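Local structure of hypothetical protein (4H3W) at residues Gly25-Thr28 and Ser29-Val33; Ile77-Gly80 and Asp81-Gly84; Glu221-Val224 and Asp225-Ser229. The protein is of unknown function but is probably secreted, its chain forming two beta-barrel domains. All coordinates share one frame; numbering follows the deposited sequence.

Contact 1. Residues Gly25-Thr28 and Ser29-Val33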
ATOM      1  N   GLY A  25      10.501  14.431 -14.557  1.00 61.30           N
ATOM      2  CA  GLY A  25       9.690  13.465 -13.824  1.00 51.76           C
ATOM      3  C   GLY A  25       9.253  14.222 -12.575  1.00 69.92           C
ATOM      4  O   GLY A  25       9.991  15.058 -11.996  1.00 65.26           O
ATOM      5  N   TYR A  26       8.026  13.971 -12.181  1.00 66.55           N
ATOM      6  CA  TYR A  26       7.424  14.747 -11.126  1.00 72.51           C
ATOM      7  C   TYR A  26       6.139  14.042 -10.914  1.00 61.15           C
ATOM      8  O   TYR A  26       5.299  14.072 -11.796  1.00 50.96           O
ATOM      9  CB  TYR A  26       7.201  16.207 -11.549  1.00 74.09           C
ATOM     10  CG  TYR A  26       6.141  17.023 -10.810  1.00 68.57           C
ATOM     11  CD1 TYR A  26       4.795  16.655 -10.816  1.00 74.62           C
ATOM     12  CD2 TYR A  26       6.477  18.212 -10.189  1.00 61.55           C
ATOM     13  CE1 TYR A  26       3.834  17.419 -10.175  1.00 75.81           C
ATOM     14  CE2 TYR A  26       5.525  18.985  -9.547  1.00 76.38           C
ATOM     15  CZ  TYR A  26       4.206  18.587  -9.547  1.00 78.98           C
ATOM     16  OH  TYR A  26       3.262  19.359  -8.918  1.00 94.49           O
ATOM     17  N   VAL A  27       5.986  13.367  -9.784  1.00 43.70           N
ATOM     18  CA  VAL A  27       4.780  12.587  -9.563  1.00 41.20           C
ATOM     19  C   VAL A  27       4.196  12.884  -8.181  1.00 43.41           C
ATOM     20  O   VAL A  27       4.921  13.288  -7.277  1.00 44.84           O
ATOM     21  CB  VAL A  27       5.092  11.103  -9.725  1.00 49.36           C
ATOM     22  CG1 VAL A  27       5.430  10.810 -11.172  1.00 51.53           C
ATOM     23  CG2 VAL A  27       6.251  10.670  -8.826  1.00 44.21           C
ATOM     24  N   THR A  28       2.882  12.772  -8.053  1.00 41.97           N
ATOM     25  CA  THR A  28       2.211  12.991  -6.770  0.67 36.67           C
ATOM     26  C   THR A  28       1.843  11.646  -6.184  1.00 38.88           C
ATOM     27  O   THR A  28       1.967  10.626  -6.863  1.00 37.62           O
ATOM     28  CB  THR A  28       0.927  13.818  -6.872  0.67 38.64           C
ATOM     29  OG1 THR A  28      -0.041  13.065  -7.600  0.67 33.87           O
ATOM     30  CG2 THR A  28       1.186  15.173  -7.556  0.67 39.00           C
ATOM     31  N   SER A  29       1.410  11.644  -4.930  1.00 34.93           N
ATOM     32  CA  SER A  29       1.077  10.397  -4.248  1.00 38.76           C
ATOM     33  C   SER A  29       0.128   9.599  -5.110  1.00 45.08           C
ATOM     34  O   SER A  29       0.358   8.408  -5.376  1.00 36.61           O
ATOM     35  CB  SER A  29       0.432  10.653  -2.901  1.00 40.00           C
ATOM     36  OG  SER A  29       1.327  11.276  -2.031  1.00 47.75           O
ATOM     37  N   ASP A  30      -0.890  10.272  -5.626  1.00 35.82           N
ATOM     38  CA  ASP A  30      -1.915   9.536  -6.373  1.00 36.39           C
ATOM     39  C   ASP A  30      -1.502   9.146  -7.840  1.00 32.44           C
ATOM     40  O   ASP A  30      -2.160   8.348  -8.463  1.00 37.15           O
ATOM     41  CB  ASP A  30      -3.278  10.274  -6.219  1.00 40.94           C
ATOM     42  CG  ASP A  30      -3.378  11.556  -7.003  1.00 46.00           C
ATOM     43  OD1 ASP A  30      -2.378  12.042  -7.562  1.00 54.63           O
ATOM     44  OD2 ASP A  30      -4.500  12.085  -7.065  1.00 62.70           O
ATOM     45  N   ASP A  31      -0.324   9.552  -8.313  1.00 35.58           N
ATOM     46  CA  ASP A  31       0.295   8.938  -9.484  1.00 32.61           C
ATOM     47  C   ASP A  31       1.036   7.636  -9.109  1.00 47.34           C
ATOM     48  O   ASP A  31       1.047   6.662  -9.869  1.00 47.06           O
ATOM     49  CB  ASP A  31       1.338   9.847 -10.135  1.00 38.61           C
ATOM     50  CG  ASP A  31       0.780  11.177 -10.617  1.00 52.42           C
ATOM     51  OD1 ASP A  31      -0.375  11.205 -11.068  1.00 46.32           O
ATOM     52  OD2 ASP A  31       1.531  12.187 -10.546  1.00 49.76           O
ATOM     53  N   VAL A  32       1.730   7.648  -7.967  1.00 39.76           N
ATOM     54  CA  VAL A  32       2.557   6.513  -7.553  1.00 41.17           C
ATOM     55  C   VAL A  32       1.715   5.362  -6.978  1.00 34.47           C
ATOM     56  O   VAL A  32       2.062   4.192  -7.120  1.00 35.96           O
ATOM     57  CB  VAL A  32       3.622   6.974  -6.528  1.00 38.02           C
ATOM     58  CG1 VAL A  32       4.370   5.787  -5.898  1.00 45.14           C
ATOM     59  CG2 VAL A  32       4.595   7.931  -7.201  1.00 39.26           C
ATOM     60  N   VAL A  33       0.648   5.742  -6.291  1.00 30.66           N
ATOM     61  CA  VAL A  33      -0.268   4.868  -5.664  1.00 30.23           C
ATOM     62  C   VAL A  33      -1.626   5.166  -6.253  1.00 40.41           C
ATOM     63  O   VAL A  33      -2.061   6.296  -6.199  1.00 42.74           O
ATOM     64  CB  VAL A  33      -0.324   5.137  -4.155  1.00 37.04           C
ATOM     65  CG1 VAL A  33      -1.233   4.127  -3.453  1.00 36.94           C
ATOM     66  CG2 VAL A  33       1.087   5.085  -3.540  1.00 38.34           C
TER

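Contact 2. Residues Ile77-Gly80 and Asp81-Gly84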
ATOM      1  N   ILE A  77     -16.644  -9.406   3.725  1.00 37.65           N
ATOM      2  CA  ILE A  77     -16.369  -8.091   3.217  1.00 37.68           C
ATOM      3  C   ILE A  77     -15.661  -8.304   1.893  1.00 39.83           C
ATOM      4  O   ILE A  77     -14.612  -8.947   1.849  1.00 38.63           O
ATOM      5  CB  ILE A  77     -15.465  -7.307   4.185  1.00 35.04           C
ATOM      6  CG1 ILE A  77     -16.024  -7.348   5.601  1.00 34.37           C
ATOM      7  CG2 ILE A  77     -15.268  -5.866   3.716  1.00 36.12           C
ATOM      8  CD1 ILE A  77     -15.125  -6.715   6.628  1.00 33.84           C
ATOM      9  N   THR A  78     -16.219  -7.756   0.819  1.00 39.90           N
ATOM     10  CA  THR A  78     -15.525  -7.727  -0.473  1.00 43.62           C
ATOM     11  C   THR A  78     -14.449  -6.631  -0.498  1.00 38.81           C
ATOM     12  O   THR A  78     -14.753  -5.464  -0.284  1.00 34.88           O
ATOM     13  CB  THR A  78     -16.527  -7.517  -1.625  1.00 46.14           C
ATOM     14  OG1 THR A  78     -17.436  -8.607  -1.640  1.00 52.40           O
ATOM     15  CG2 THR A  78     -15.819  -7.463  -2.989  1.00 48.96           C
ATOM     16  N   THR A  79     -13.193  -6.998  -0.766  1.00 38.61           N
ATOM     17  CA  THR A  79     -12.081  -6.004  -0.777  1.00 36.33           C
ATOM     18  C   THR A  79     -11.225  -6.152  -2.018  1.00 33.94           C
ATOM     19  O   THR A  79     -10.027  -5.889  -1.992  1.00 33.98           O
ATOM     20  CB  THR A  79     -11.202  -6.085   0.506  1.00 37.16           C
ATOM     21  OG1 THR A  79     -10.436  -7.303   0.558  1.00 31.43           O
ATOM     22  CG2 THR A  79     -12.098  -5.996   1.731  1.00 36.35           C
ATOM     23  N   GLY A  80     -11.860  -6.554  -3.122  1.00 39.59           N
ATOM     24  CA  GLY A  80     -11.151  -6.808  -4.377  1.00 31.96           C
ATOM     25  C   GLY A  80     -10.560  -5.582  -5.037  1.00 32.06           C
ATOM     26  O   GLY A  80      -9.687  -5.706  -5.905  1.00 36.83           O
ATOM     27  N   ASP A  81     -10.979  -4.399  -4.596  1.00 30.67           N
ATOM     28  CA  ASP A  81     -10.408  -3.149  -5.117  1.00 30.89           C
ATOM     29  C   ASP A  81      -8.986  -2.845  -4.621  1.00 30.96           C
ATOM     30  O   ASP A  81      -8.286  -2.065  -5.263  1.00 30.62           O
ATOM     31  CB  ASP A  81     -11.351  -1.950  -4.828  1.00 39.30           C
ATOM     32  CG  ASP A  81     -11.729  -1.774  -3.327  1.00 49.37           C
ATOM     33  OD1 ASP A  81     -11.650  -2.724  -2.502  1.00 49.58           O
ATOM     34  OD2 ASP A  81     -12.177  -0.648  -2.996  1.00 48.89           O
ATOM     35  N   ILE A  82      -8.563  -3.456  -3.509  1.00 25.96           N
ATOM     36  CA  ILE A  82      -7.243  -3.179  -2.929  1.00 25.43           C
ATOM     37  C   ILE A  82      -6.130  -3.517  -3.902  1.00 25.93           C
ATOM     38  O   ILE A  82      -5.113  -2.802  -3.951  1.00 26.17           O
ATOM     39  CB  ILE A  82      -6.986  -3.935  -1.585  1.00 28.23           C
ATOM     40  CG1 ILE A  82      -8.044  -3.557  -0.556  1.00 33.92           C
ATOM     41  CG2 ILE A  82      -5.579  -3.627  -1.048  1.00 31.17           C
ATOM     42  CD1 ILE A  82      -7.955  -4.341   0.729  1.00 37.00           C
ATOM     43  N   ASP A  83      -6.320  -4.570  -4.703  1.00 28.68           N
ATOM     44  CA  ASP A  83      -5.354  -4.926  -5.749  1.00 28.79           C
ATOM     45  C   ASP A  83      -5.008  -3.768  -6.689  1.00 31.36           C
ATOM     46  O   ASP A  83      -3.929  -3.763  -7.263  1.00 32.11           O
ATOM     47  CB  ASP A  83      -5.893  -6.067  -6.606  1.00 30.45           C
ATOM     48  CG  ASP A  83      -5.709  -7.439  -5.968  1.00 39.36           C
ATOM     49  OD1 ASP A  83      -4.923  -7.600  -5.009  1.00 41.37           O
ATOM     50  OD2 ASP A  83      -6.341  -8.372  -6.484  1.00 42.12           O
ATOM     51  N   GLY A  84      -5.939  -2.821  -6.874  1.00 32.07           N
ATOM     52  CA  GLY A  84      -5.724  -1.687  -7.773  1.00 34.52           C
ATOM     53  C   GLY A  84      -4.736  -0.629  -7.271  1.00 32.68           C
ATOM     54  O   GLY A  84      -4.345   0.236  -8.032  1.00 32.59           O
TER
HETATM   55  O   HOH W   1      -7.903  -6.912  -3.649  1.00 27.32           O
HETATM   56  O   HOH W   2      -8.982  -7.932  -7.194  1.00 39.88           O

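Contact 3. Residues Glu221-Val224 and Asp225-Ser229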
ATOM      1  N   GLU A 221      13.824  12.725 -31.631  1.00 37.09           N
ATOM      2  CA  GLU A 221      14.332  12.026 -32.794  1.00 38.15           C
ATOM      3  C   GLU A 221      15.271  12.917 -33.627  1.00 38.27           C
ATOM      4  O   GLU A 221      16.121  12.419 -34.345  1.00 38.44           O
ATOM      5  CB  GLU A 221      13.163  11.495 -33.661  1.00 41.11           C
ATOM      6  CG  GLU A 221      12.276  12.593 -34.234  1.00 47.94           C
ATOM      7  CD  GLU A 221      11.138  12.060 -35.109  1.00 55.54           C
ATOM      8  OE1 GLU A 221      11.036  10.831 -35.309  1.00 51.53           O
ATOM      9  OE2 GLU A 221      10.338  12.882 -35.591  1.00 55.67           O
ATOM     10  N   ASP A 222      15.108  14.231 -33.561  1.00 39.47           N
ATOM     11  CA  ASP A 222      15.904  15.126 -34.423  1.00 40.26           C
ATOM     12  C   ASP A 222      17.315  15.363 -33.923  1.00 37.18           C
ATOM     13  O   ASP A 222      18.098  16.032 -34.610  1.00 36.45           O
ATOM     14  CB  ASP A 222      15.213  16.495 -34.593  1.00 44.61           C
ATOM     15  CG  ASP A 222      13.931  16.405 -35.388  1.00 49.17           C
ATOM     16  OD1 ASP A 222      13.822  15.500 -36.249  1.00 47.93           O
ATOM     17  OD2 ASP A 222      13.046  17.255 -35.147  1.00 57.93           O
ATOM     18  N   PHE A 223      17.636  14.852 -32.735  1.00 35.33           N
ATOM     19  CA  PHE A 223      18.967  15.087 -32.142  0.50 36.01           C
ATOM     20  C   PHE A 223      19.711  13.789 -31.796  1.00 37.27           C
ATOM     21  O   PHE A 223      20.928  13.818 -31.685  1.00 36.63           O
ATOM     22  CB  PHE A 223      18.907  16.081 -30.927  0.50 35.73           C
ATOM     23  CG  PHE A 223      18.513  15.493 -29.568  0.50 34.59           C
ATOM     24  CD1 PHE A 223      19.215  14.459 -28.949  0.50 31.45           C
ATOM     25  CD2 PHE A 223      17.472  16.082 -28.853  0.50 34.04           C
ATOM     26  CE1 PHE A 223      18.831  13.996 -27.697  0.50 29.98           C
ATOM     27  CE2 PHE A 223      17.091  15.627 -27.608  0.50 29.92           C
ATOM     28  CZ  PHE A 223      17.764  14.581 -27.031  0.50 29.61           C
ATOM     29  N   VAL A 224      19.005  12.663 -31.674  1.00 34.18           N
ATOM     30  CA  VAL A 224      19.649  11.413 -31.206  1.00 34.18           C
ATOM     31  C   VAL A 224      20.789  10.937 -32.074  1.00 33.49           C
ATOM     32  O   VAL A 224      21.756  10.410 -31.548  1.00 34.03           O
ATOM     33  CB  VAL A 224      18.636  10.240 -31.066  1.00 33.30           C
ATOM     34  CG1 VAL A 224      17.680  10.546 -29.921  1.00 34.71           C
ATOM     35  CG2 VAL A 224      17.914   9.961 -32.395  1.00 36.43           C
ATOM     36  N   ASP A 225      20.684  11.088 -33.391  1.00 38.61           N
ATOM     37  CA  ASP A 225      21.731  10.587 -34.282  1.00 39.93           C
ATOM     38  C   ASP A 225      23.030  11.323 -34.042  1.00 40.34           C
ATOM     39  O   ASP A 225      24.100  10.709 -34.024  1.00 39.52           O
ATOM     40  CB  ASP A 225      21.325  10.710 -35.759  1.00 45.86           C
ATOM     41  CG  ASP A 225      20.272   9.696 -36.164  1.00 48.80           C
ATOM     42  OD1 ASP A 225      19.978   8.760 -35.383  1.00 54.64           O
ATOM     43  OD2 ASP A 225      19.729   9.828 -37.273  1.00 61.93           O
ATOM     44  N   TYR A 226      22.944  12.636 -33.856  1.00 37.66           N
ATOM     45  CA  TYR A 226      24.150  13.423 -33.564  1.00 36.48           C
ATOM     46  C   TYR A 226      24.661  13.174 -32.142  1.00 34.99           C
ATOM     47  O   TYR A 226      25.835  12.912 -31.953  1.00 33.62           O
ATOM     48  CB  TYR A 226      23.916  14.917 -33.795  1.00 37.70           C
ATOM     49  CG  TYR A 226      25.126  15.716 -33.400  1.00 40.26           C
ATOM     50  CD1 TYR A 226      26.202  15.865 -34.276  1.00 43.84           C
ATOM     51  CD2 TYR A 226      25.228  16.269 -32.136  1.00 39.13           C
ATOM     52  CE1 TYR A 226      27.335  16.566 -33.896  1.00 44.87           C
ATOM     53  CE2 TYR A 226      26.354  16.977 -31.759  1.00 40.40           C
ATOM     54  CZ  TYR A 226      27.397  17.115 -32.632  1.00 44.61           C
ATOM     55  OH  TYR A 226      28.507  17.810 -32.243  1.00 49.82           O
ATOM     56  N   ILE A 227      23.781  13.228 -31.149  1.00 33.73           N
ATOM     57  CA  ILE A 227      24.222  13.157 -29.756  1.00 36.88           C
ATOM     58  C   ILE A 227      24.745  11.770 -29.407  1.00 37.97           C
ATOM     59  O   ILE A 227      25.675  11.663 -28.623  1.00 37.42           O
ATOM     60  CB  ILE A 227      23.097  13.576 -28.777  1.00 37.09           C
ATOM     61  CG1 ILE A 227      22.990  15.084 -28.742  1.00 44.99           C
ATOM     62  CG2 ILE A 227      23.351  13.107 -27.366  1.00 45.37           C
ATOM     63  CD1 ILE A 227      24.156  15.799 -28.060  1.00 50.70           C
ATOM     64  N   PHE A 228      24.155  10.723 -29.966  1.00 34.07           N
ATOM     65  CA  PHE A 228      24.577   9.342 -29.606  1.00 34.00           C
ATOM     66  C   PHE A 228      25.458   8.673 -30.663  1.00 36.99           C
ATOM     67  O   PHE A 228      25.568   7.460 -30.683  1.00 42.04           O
ATOM     68  CB  PHE A 228      23.334   8.515 -29.282  1.00 33.04           C
ATOM     69  CG  PHE A 228      22.584   9.022 -28.055  1.00 31.69           C
ATOM     70  CD1 PHE A 228      23.201   9.039 -26.816  1.00 33.37           C
ATOM     71  CD2 PHE A 228      21.275   9.489 -28.155  1.00 32.80           C
ATOM     72  CE1 PHE A 228      22.534   9.516 -25.704  1.00 31.22           C
ATOM     73  CE2 PHE A 228      20.611   9.968 -27.056  1.00 33.46           C
ATOM     74  CZ  PHE A 228      21.241   9.969 -25.818  1.00 34.30           C
ATOM     75  N   SER A 229      26.119   9.476 -31.503  1.00 42.70           N
ATOM     76  CA  SER A 229      26.996   8.937 -32.558  0.67 47.23           C
ATOM     77  C   SER A 229      28.123   8.114 -31.972  1.00 49.45           C
ATOM     78  O   SER A 229      28.405   7.021 -32.459  1.00 50.24           O
ATOM     79  CB  SER A 229      27.613  10.040 -33.403  0.67 43.10           C
ATOM     80  OG  SER A 229      28.498  10.802 -32.618  0.67 42.02           O
TER
HETATM   81  O   HOH W   3      20.619  14.257 -34.906  1.00 36.79           O

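Contact 1. Residues Gly25-Thr28 and Ser29-Val33
Val27 and Val32 meet methyl to methyl, CG2 of Val27 lying 3.6 Å from CG2 of Val32, with the two side chains crossing at about a right angle. This is the tight side: both valines are buried, Met243 touches Val32, and Ser29, buried as well, sits against Leu310 and Tyr48. Val32 has CG1 opposite its backbone N (chi1 171°), which leaves CG2 beside that N and turned to Val27. Next to the valines, Thr28 O takes two backbone donors, Val32 N at 3.2 Å and Asp31 N at 2.9 Å.

Thr28 is the N-cap of the short helix 29-32, just beyond edge strand 25-26, and Asp31 supplies half of a capping box: its OD2 accepts Thr28 N at 2.9 Å in a nearly straight bond (170°), the N-H arriving from above the carboxylate plane. Thr28 OG1 does something else. In the conformer described, one of two modelled, it donates to Asp30 OD1 at 2.6 Å, the two side chains lying side by side. Exchanging Asp30 for an alanine would probably leave that hydroxyl without its acceptor and freer to turn. This is the polar side, more accessible to solvent than the buried valines and Ser29: Asp31 is exposed, Asp30 and Thr28 partly so, and Asp31 OD2 lies 3.4 Å from Val27 CA.

Contact 2. Residues Ile77-Gly80 and Asp81-Gly84
Ile82 runs alongside Thr79, both side chains pointing the same way, and its terminal CD1 comes to 3.7 Å from Thr79 CB. The isoleucine branch is extended, CG1 standing beside the backbone N (chi1 -59°) and CD1 carried straight on from it, so that CG1 passes 3.4 Å from Thr79 O before CD1 reaches the threonine. Met50, Tyr52, Leu92 and Leu199 also touch Ile82.

Asp81 bends back differently. Its CG lies between its own backbone N and carbonyl carbon (chi1 55°), which swings the carboxylate back towards Thr79 and sets OD1 3.5 Å from Thr79 C. That approach is mere proximity: OD1 is hydrogen-bonded to Tyr52 OH and OD2 to Ser40 N, and these fix how the group is turned. Asp83 OD2 takes a direct hydrogen bond from Gln169 NE2. The same oxygen also accepts from water 2, which donates in turn to Gly80 O at 2.7 Å and so bridges the two residues.

The backbone carries the one direct hydrogen bond between the halves, Ile82 N to Thr79 O at 3.2 Å, with the donor well above the carbonyl plane. Thr79 O is gripped a second time by water 1, which accepts from Asp83 N at 3.0 Å and so sits where the next backbone bond of an alpha-helix would run. Together with the bond from Gly84 N to Asp81 O, this spacing of three residues is that of a 3-10 turn, hydrated on one side, in the loop that leaves strand 71-76.

Contact 3. Residues Glu221-Val224 and Asp225-Ser229
Val224 O receives Phe228 N at 2.9 Å, the shortest direct hydrogen bond of this turn, with the donor tilted 31° from the carbonyl plane. The same oxygen also lies close to Phe228 CB, 3.3 Å away. One residue earlier, Ile227 N reaches Phe223 O at 3.0 Å almost straight (170°). These two bonds, each spanning four residues, close the single turn of helix 224-227, with Phe223 at the N-cap.

The side chains follow the same spacing. CD1 of Phe223, in the conformer described of two modelled, touches Ile227 CG1 at 3.8 Å, the side chains slanting across one another. Val224 CB stands 4.0 Å from Phe228 CD2. Ile227 CG2 covers one face of the Phe228 ring, over its centre, while CE2 of that ring comes up to the edge of Phe223 only loosely. Phe228 has its CG beside the backbone N (chi1 -64°), which brings CD2 back along Val224; Met286, Met289 and Leu322 also touch the Phe228 side chain.

At the start of the turn, water 3 accepts from Tyr226 N at 3.0 Å and donates to Asp222 O. A phenylalanine at the N-cap has no side-chain acceptor to offer, which is consistent with a water accepting from this N-H, and the turn holds together by backbone bonds and apolar packing rather than by polar side chains.

Contacts 1 and 2 lie near the middle of this elongated chain, about 14 and 12 Å from its centre, whereas contact 3 sits about 40 Å from it, towards one end. The centres of contacts 1 and 2 are 21 Å apart and their nearest atoms about 6 Å, without touching; strand 47-55 joins their surroundings, Tyr48 meeting contact 1 and Met50 and Tyr52 meeting contact 2. Contact 1 begins in strand 25-26, an outermost strand of the sheet that also holds 317-319, 233-240 and 274-281. The centre of contact 3 is about 30 Å from that of contact 1 and about 46 Å from that of contact 2. All three are short helical turns in a largely beta chain.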